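Local structure of regulator of G-protein signaling 1 (2BV1) at residues Q36-S41 with P128-S133; A16-Q21 with L30-G35. The protein accelerates GTP hydrolysis by G-protein alpha subunits, driving them into their inactive GDP-bound form and so damping signalling from G protein-coupled receptors. One frame throughout, in Å; residues are numbered along the deposited sequence. Where two conformers were deposited one is given.

Contact 1: residues Q36-S41 with P128-S133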
# COMPACT_ATOMS: atom_id res chain seq x y z
N GLN A 36 -4.96 -6.33 5.58
CA GLN A 36 -4.96 -5.14 4.73
C GLN A 36 -6.05 -4.15 5.11
O GLN A 36 -5.79 -2.97 5.22
CB GLN A 36 -5.19 -5.50 3.26
CG GLN A 36 -4.02 -5.75 2.43
CD GLN A 36 -4.45 -6.30 1.09
OE1 GLN A 36 -5.46 -5.89 0.57
NE2 GLN A 36 -3.72 -7.27 0.57
N ASN A 37 -7.27 -4.67 5.29
CA ASN A 37 -8.41 -3.88 5.63
C ASN A 37 -8.24 -3.17 6.99
O ASN A 37 -8.65 -2.03 7.15
CB ASN A 37 -9.74 -4.76 5.66
CG ASN A 37 -10.20 -5.27 4.27
OD1 ASN A 37 -10.95 -6.28 4.16
ND2 ASN A 37 -9.81 -4.56 3.23
N VAL A 38 -7.74 -3.88 8.00
CA VAL A 38 -7.57 -3.29 9.34
C VAL A 38 -6.39 -2.26 9.34
O VAL A 38 -6.49 -1.17 9.86
CB VAL A 38 -7.37 -4.43 10.40
CG1 VAL A 38 -7.14 -3.84 11.81
CG2 VAL A 38 -8.61 -5.35 10.51
N PHE A 39 -5.30 -2.62 8.70
CA PHE A 39 -4.17 -1.67 8.54
C PHE A 39 -4.60 -0.42 7.76
O PHE A 39 -4.38 0.72 8.19
CB PHE A 39 -3.02 -2.40 7.89
CG PHE A 39 -1.77 -1.57 7.74
CD1 PHE A 39 -1.26 -0.83 8.80
CD2 PHE A 39 -1.10 -1.54 6.54
CE1 PHE A 39 -0.04 -0.12 8.65
CE2 PHE A 39 0.09 -0.76 6.40
CZ PHE A 39 0.59 -0.09 7.45
N GLY A 40 -5.28 -0.65 6.63
CA GLY A 40 -5.94 0.39 5.90
C GLY A 40 -6.76 1.34 6.74
O GLY A 40 -6.68 2.56 6.54
N SER A 41 -7.61 0.78 7.63
CA SER A 41 -8.45 1.60 8.47
C SER A 41 -7.61 2.48 9.40
O SER A 41 -7.91 3.64 9.61
CB SER A 41 -9.40 0.72 9.30
OG SER A 41 -10.17 -0.14 8.45
N PRO A 128 5.05 -0.27 12.22
CA PRO A 128 5.32 -0.36 13.66
C PRO A 128 4.31 0.35 14.56
O PRO A 128 3.94 -0.20 15.59
CB PRO A 128 6.73 0.28 13.81
CG PRO A 128 7.35 0.10 12.44
CD PRO A 128 6.24 0.14 11.45
N ARG A 129 3.87 1.54 14.19
CA ARG A 129 2.89 2.29 14.98
C ARG A 129 1.56 1.55 15.07
O ARG A 129 0.94 1.50 16.13
CB ARG A 129 2.64 3.65 14.34
CG ARG A 129 1.98 4.68 15.24
CD ARG A 129 2.25 6.11 14.78
NE ARG A 129 2.12 6.30 13.32
CZ ARG A 129 3.13 6.52 12.49
NH1 ARG A 129 4.39 6.53 12.93
NH2 ARG A 129 2.90 6.72 11.21
N PHE A 130 1.13 0.98 13.94
CA PHE A 130 -0.08 0.15 13.88
C PHE A 130 -0.04 -1.02 14.89
O PHE A 130 -1.06 -1.34 15.57
CB PHE A 130 -0.20 -0.42 12.49
CG PHE A 130 -1.23 -1.49 12.37
CD1 PHE A 130 -2.59 -1.19 12.50
CD2 PHE A 130 -0.84 -2.77 12.06
CE1 PHE A 130 -3.53 -2.18 12.36
CE2 PHE A 130 -1.78 -3.76 11.93
CZ PHE A 130 -3.13 -3.46 12.07
N LEU A 131 1.14 -1.64 14.98
CA LEU A 131 1.28 -2.78 15.86
C LEU A 131 1.20 -2.39 17.30
O LEU A 131 1.03 -3.25 18.15
CB LEU A 131 2.57 -3.56 15.57
CG LEU A 131 2.73 -4.21 14.20
CD1 LEU A 131 4.09 -4.81 14.06
CD2 LEU A 131 1.65 -5.29 13.99
N LYS A 132 1.36 -1.09 17.59
CA LYS A 132 1.14 -0.56 18.94
C LYS A 132 -0.20 0.16 19.10
O LYS A 132 -0.44 0.75 20.15
CB LYS A 132 2.29 0.37 19.37
CG LYS A 132 3.63 -0.35 19.50
CD LYS A 132 4.79 0.63 19.68
N SER A 133 -1.06 0.10 18.09
CA SER A 133 -2.37 0.78 18.15
C SER A 133 -3.42 -0.01 18.90
O SER A 133 -3.33 -1.21 19.02
CB SER A 133 -2.90 1.10 16.74
OG SER A 133 -3.19 -0.07 15.99

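Contact 2: residues A16-Q21 with L30-G35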
# COMPACT_ATOMS: atom_id res chain seq x y z
N ALA A 16 -6.54 -15.48 16.52
CA ALA A 16 -5.55 -14.71 17.26
C ALA A 16 -4.15 -15.00 16.66
O ALA A 16 -3.33 -14.10 16.48
CB ALA A 16 -5.60 -15.04 18.76
N ALA A 17 -3.93 -16.27 16.31
CA ALA A 17 -2.66 -16.71 15.71
C ALA A 17 -2.39 -15.91 14.46
O ALA A 17 -1.30 -15.37 14.29
CB ALA A 17 -2.66 -18.19 15.41
N GLU A 18 -3.41 -15.78 13.59
CA GLU A 18 -3.23 -15.07 12.33
C GLU A 18 -2.89 -13.61 12.56
O GLU A 18 -1.99 -13.08 11.92
CB GLU A 18 -4.50 -15.19 11.44
CG GLU A 18 -4.45 -14.42 10.15
CD GLU A 18 -3.22 -14.74 9.30
OE1 GLU A 18 -2.79 -15.92 9.26
OE2 GLU A 18 -2.70 -13.82 8.63
N VAL A 19 -3.65 -12.97 13.44
CA VAL A 19 -3.45 -11.58 13.76
C VAL A 19 -2.05 -11.40 14.42
O VAL A 19 -1.40 -10.40 14.16
CB VAL A 19 -4.54 -11.08 14.69
CG1 VAL A 19 -4.23 -9.65 15.22
CG2 VAL A 19 -5.89 -11.16 13.98
N MET A 20 -1.59 -12.34 15.26
CA MET A 20 -0.18 -12.34 15.76
C MET A 20 0.86 -12.34 14.61
O MET A 20 1.84 -11.62 14.66
CB MET A 20 0.13 -13.55 16.68
CG MET A 20 -0.61 -13.66 17.98
SD MET A 20 -0.38 -15.19 19.02
CE MET A 20 1.29 -15.67 18.50
N GLN A 21 0.66 -13.19 13.60
CA GLN A 21 1.52 -13.27 12.43
C GLN A 21 1.76 -11.97 11.65
O GLN A 21 2.83 -11.78 11.04
CB GLN A 21 1.03 -14.37 11.49
CG GLN A 21 1.37 -15.80 11.95
CD GLN A 21 2.86 -16.14 11.84
OE1 GLN A 21 3.43 -16.23 10.74
NE2 GLN A 21 3.49 -16.35 13.00
N LEU A 30 0.12 -7.67 4.84
CA LEU A 30 -0.48 -7.38 3.54
C LEU A 30 -0.93 -8.61 2.73
O LEU A 30 -1.67 -8.44 1.79
CB LEU A 30 0.44 -6.50 2.68
CG LEU A 30 0.82 -5.18 3.30
CD1 LEU A 30 1.84 -4.52 2.41
CD2 LEU A 30 -0.32 -4.25 3.57
N ALA A 31 -0.45 -9.81 3.07
CA ALA A 31 -0.87 -11.02 2.39
C ALA A 31 -2.25 -11.54 2.86
O ALA A 31 -2.79 -12.44 2.26
CB ALA A 31 0.16 -12.10 2.56
N ASN A 32 -2.75 -10.98 3.95
CA ASN A 32 -4.06 -11.27 4.52
C ASN A 32 -5.04 -10.12 4.19
O ASN A 32 -4.81 -8.96 4.52
CB ASN A 32 -3.91 -11.47 6.04
CG ASN A 32 -5.22 -11.80 6.71
OD1 ASN A 32 -6.06 -10.93 6.96
ND2 ASN A 32 -5.41 -13.07 7.02
N GLN A 33 -6.14 -10.46 3.53
CA GLN A 33 -7.09 -9.44 3.08
C GLN A 33 -7.64 -8.65 4.28
O GLN A 33 -7.76 -7.41 4.25
CB GLN A 33 -8.23 -10.08 2.28
CG GLN A 33 -8.64 -9.33 1.03
CD GLN A 33 -9.94 -9.86 0.44
OE1 GLN A 33 -10.52 -10.82 0.94
NE2 GLN A 33 -10.40 -9.24 -0.63
N THR A 34 -7.95 -9.36 5.36
CA THR A 34 -8.44 -8.67 6.55
C THR A 34 -7.37 -7.81 7.22
O THR A 34 -7.66 -6.70 7.67
CB THR A 34 -9.14 -9.66 7.53
OG1 THR A 34 -10.38 -10.02 6.93
CG2 THR A 34 -9.40 -8.98 8.87
N GLY A 35 -6.13 -8.29 7.22
CA GLY A 35 -4.99 -7.46 7.70
C GLY A 35 -4.85 -6.20 6.90
O GLY A 35 -4.73 -5.12 7.45

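Contact 1: residues Q36-S41 with P128-S133
The rings of Phe39 and Phe130 form an edge-to-face (T-shaped) pair: their centroids lie 5.2 Å apart, their planes make 63°, and Phe39 presents its edge to a face of Phe130. The leading atom is Phe39 CD1, 3.6 Å from Phe130 CG and therefore set toward the rim of the ring, on the side where it joins the backbone. Phe39 CE1 follows, 3.9 Å from Phe130 CB. In Phe130, CG stands anti to the backbone N (chi1 168°), which extends the ring from helix 112-131 across to helix 33-45.

The backbone adds a CH-pi contact, with Phe39 CA over the face at 4.3 Å from the Phe130 centroid and 24° from the ring normal. Apolar packing completes the contact: Val38 CG1 meets the far end of the ring, 4.0 Å from Phe130 CE1. Replacing Phe130 with an alanine would probably open a gap beneath Phe39 CD1 and leave Val38 CG1 without its aromatic partner.

No hydrogen bond crosses between the segments; within 128-133, Phe130 O accepts from both N and OG of Ser133, the N bond measuring 2.9 Å. Ser133 is the N-cap of the next helix, its OG also bonding Tyr136 N.

The aromatic pair joins helix 33-45 to the end of helix 112-131 inside the all-helical RGS domain, buried among several helices. Leu29 of helix 26-31 touches both rings, Ile52 of helix 50-62 packs on Phe39, and Ile135 and Tyr136 of helix 134-142 lie against Phe130, whose ring also meets that of Phe42.

Contact 2: residues A16-Q21 with L30-G35
Glu18 OE2 is the polar atom on which this contact turns: it accepts a hydrogen bond from Trp22 NE1, four residues further along the chain, and it also lies 3.2 Å from Asn32 ND2 across the contact.

The two side chains approach from opposite directions, and their flat ends are almost parallel, the carboxylate and amide planes differing by 13°. Asn32 ND2 also sits 3.5 Å from Glu18 CG, so the amide lies alongside the bend of the glutamate chain as well as near its oxygen. That bend is at chi2 (54°): CG leaves the backbone anti to N, and the turn then folds the carboxylate back to where the indole can reach it. Trp22 touches the Asn32 side chain too, so that this one residue borders both partners.

The other end of the amide has a well-defined bond. Asn32 OD1 accepts from Gly35 N at 2.7 Å, with an N-H...O angle of 155° and the donor in the carbonyl plane, on a lone pair. This bond fixes the turn of the amide and thereby directs ND2 toward the glutamate. The contact is small, burying 77 Å² in all, and the nearest CA atoms, those of Glu18 and Asn32, are 8.7 Å apart.

Asn32 thus serves as the N-cap of helix 33-45, at the break that follows helix 26-31. The arrangement is a helix N-cap whose amide nitrogen faces an acidic residue of an earlier helix, here at the surface of the all-helical RGS domain.

In the fold
Contact 2 brings helix 16-21 to the start of helix 33-45, and contact 1 joins the following turns of that helix to the end of helix 112-131. Their centres are about 11 Å apart, on the same side of the chain's centre. The two differ in character: contact 1 is a buried aromatic pair covering 153 Å², contact 2 a polar meeting at the surface with half that area. They touch directly, through a probable hydrogen bond of 2.7 Å from Gln36 NE2 to Leu30 O and through packing of Phe39 CD2 on Leu30 CD2 at 4.1 Å. Tyr136 provides a further tie, its ring meeting Phe130 and its hydroxyl bonded to Val19 O.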